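Local structure of aryl acylamidase (bacterium CSBL00001, 4YJ6) at residues A[198-203]-A[469-474]. The protein belongs to the amidase signature family and probably hydrolyses the amide bond of aryl acylamides. Numbering follows the deposited sequence.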
loop_
_atom_site.group_PDB
_atom_site.type_symbol
_atom_site.label_atom_id
_atom_site.label_comp_id
_atom_site.label_asym_id
_atom_site.label_seq_id
_atom_site.Cartn_x
_atom_site.Cartn_y
_atom_site.Cartn_z
ATOM N N TYR A 198 -8.343 3.769 -2.744
ATOM C CA TYR A 198 -8.478 3.552 -1.308
ATOM C C TYR A 198 -7.438 2.541 -0.860
ATOM O O TYR A 198 -7.389 1.417 -1.377
ATOM C CB TYR A 198 -9.879 3.045 -1.048
ATOM C CG TYR A 198 -10.176 2.773 0.422
ATOM C CD1 TYR A 198 -10.315 3.830 1.332
ATOM C CD2 TYR A 198 -10.321 1.471 0.895
ATOM C CE1 TYR A 198 -10.614 3.588 2.661
ATOM C CE2 TYR A 198 -10.600 1.215 2.227
ATOM C CZ TYR A 198 -10.739 2.272 3.104
ATOM O OH TYR A 198 -11.019 2.018 4.408
ATOM N N GLY A 199 -6.595 2.922 0.095
ATOM C CA GLY A 199 -5.519 2.043 0.526
ATOM C C GLY A 199 -5.731 1.709 1.983
ATOM O O GLY A 199 -5.709 2.621 2.816
ATOM N N PHE A 200 -5.890 0.418 2.307
ATOM C CA PHE A 200 -6.203 0.013 3.684
ATOM C C PHE A 200 -4.997 -0.652 4.358
ATOM O O PHE A 200 -4.580 -1.742 3.922
ATOM C CB PHE A 200 -7.400 -0.968 3.743
ATOM C CG PHE A 200 -7.913 -1.153 5.146
ATOM C CD1 PHE A 200 -8.883 -0.294 5.648
ATOM C CD2 PHE A 200 -7.398 -2.132 5.971
ATOM C CE1 PHE A 200 -9.350 -0.417 6.955
ATOM C CE2 PHE A 200 -7.854 -2.274 7.280
ATOM C CZ PHE A 200 -8.820 -1.395 7.776
ATOM N N GLN A 201 -4.459 -0.007 5.402
ATOM C CA GLN A 201 -3.312 -0.521 6.174
ATOM C C GLN A 201 -3.848 -1.072 7.508
ATOM O O GLN A 201 -4.248 -0.304 8.395
ATOM C CB GLN A 201 -2.262 0.598 6.398
ATOM C CG GLN A 201 -1.116 0.200 7.390
ATOM C CD GLN A 201 -1.276 0.936 8.698
ATOM O OE1 GLN A 201 -1.314 2.174 8.708
ATOM N NE2 GLN A 201 -1.404 0.204 9.801
ATOM N N PRO A 202 -3.864 -2.396 7.651
ATOM C CA PRO A 202 -4.516 -2.984 8.832
ATOM C C PRO A 202 -3.725 -2.800 10.118
ATOM O O PRO A 202 -2.519 -2.497 10.086
ATOM C CB PRO A 202 -4.574 -4.517 8.500
ATOM C CG PRO A 202 -4.049 -4.670 7.127
ATOM C CD PRO A 202 -3.280 -3.413 6.759
ATOM N N SER A 203 -4.389 -3.034 11.254
ATOM C CA SER A 203 -3.709 -3.046 12.545
ATOM C C SER A 203 -2.560 -4.029 12.517
ATOM O O SER A 203 -2.689 -5.086 11.899
ATOM C CB SER A 203 -4.697 -3.535 13.630
ATOM O OG SER A 203 -5.762 -2.606 13.776
ATOM N N ASP A 469 -13.630 0.487 12.780
ATOM C CA ASP A 469 -13.936 1.929 12.895
ATOM C C ASP A 469 -13.395 2.651 11.658
ATOM O O ASP A 469 -13.995 3.612 11.160
ATOM C CB ASP A 469 -13.259 2.547 14.131
ATOM C CG ASP A 469 -13.970 2.232 15.448
ATOM O OD1 ASP A 469 -15.119 1.733 15.425
ATOM O OD2 ASP A 469 -13.370 2.523 16.522
ATOM N N VAL A 470 -12.227 2.230 11.190
ATOM C CA VAL A 470 -11.619 2.844 9.997
ATOM C C VAL A 470 -12.500 2.546 8.783
ATOM O O VAL A 470 -12.770 3.443 7.984
ATOM C CB VAL A 470 -10.192 2.357 9.753
ATOM C CG1 VAL A 470 -9.606 2.961 8.447
ATOM C CG2 VAL A 470 -9.299 2.738 10.948
ATOM N N ILE A 471 -12.934 1.299 8.638
ATOM C CA ILE A 471 -13.838 0.941 7.536
ATOM C C ILE A 471 -15.122 1.801 7.644
ATOM O O ILE A 471 -15.580 2.350 6.660
ATOM C CB ILE A 471 -14.227 -0.548 7.568
ATOM C CG1 ILE A 471 -13.016 -1.449 7.236
ATOM C CG2 ILE A 471 -15.362 -0.830 6.605
ATOM C CD1 ILE A 471 -12.530 -1.355 5.771
ATOM N N ALA A 472 -15.702 1.894 8.838
ATOM C CA ALA A 472 -16.990 2.604 8.994
ATOM C C ALA A 472 -16.837 4.070 8.566
ATOM O O ALA A 472 -17.658 4.621 7.789
ATOM C CB ALA A 472 -17.463 2.536 10.427
ATOM N N ALA A 473 -15.798 4.722 9.063
ATOM C CA ALA A 473 -15.582 6.132 8.693
ATOM C C ALA A 473 -15.290 6.290 7.187
ATOM O O ALA A 473 -15.716 7.274 6.547
ATOM C CB ALA A 473 -14.428 6.697 9.517
ATOM N N SER A 474 -14.518 5.356 6.628
ATOM C CA SER A 474 -14.164 5.410 5.224
ATOM C C SER A 474 -15.424 5.296 4.374
ATOM O O SER A 474 -15.576 6.028 3.399
ATOM C CB SER A 474 -13.202 4.244 4.863
ATOM O OG SER A 474 -11.976 4.373 5.575
#
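F200 brings the CE1 corner of its ring against two aliphatic side chains of the helix, lying 3.5 Å from CD1 of I471 and 3.7 Å from CG1 of V470. The I471 chain runs at about a right angle to the phenylalanine; its CB leaves the helix to one side, and CG1, set beside the backbone N (chi1 -69°), leads CD1 back to the ring. Two residues earlier on the strand, beyond G199, Y198 stretches across with CG anti to its own N (chi1 -180°), and its hydroxyl donates to OG of S474 at 2.8 Å, the serine oxygen standing at the ring edge near its plane. Y198 OH also lies 3.9 Å from CD1 of I471. S474 OG passes the bond on to the carbonyl O of V470, 2.7 Å away and one helical turn back. That carbonyl also takes the backbone N of S474, the two donors arriving from opposite faces of its plane. A phenylalanine in place of Y198 would probably leave S474 OG without its donor and open a small gap beside CD1 of I471. Strand 198-201 and the 469-474 part of helix 467-480 run nearly antiparallel (165°), the helix packing on the large mixed sheet of the amidase fold. Strand 198-201 lies between strands 223-228 and 443-451; A444 of the latter touches Y198, F200 and V470, while helix 231-241 adds A234 against Y198 and M238 against F200.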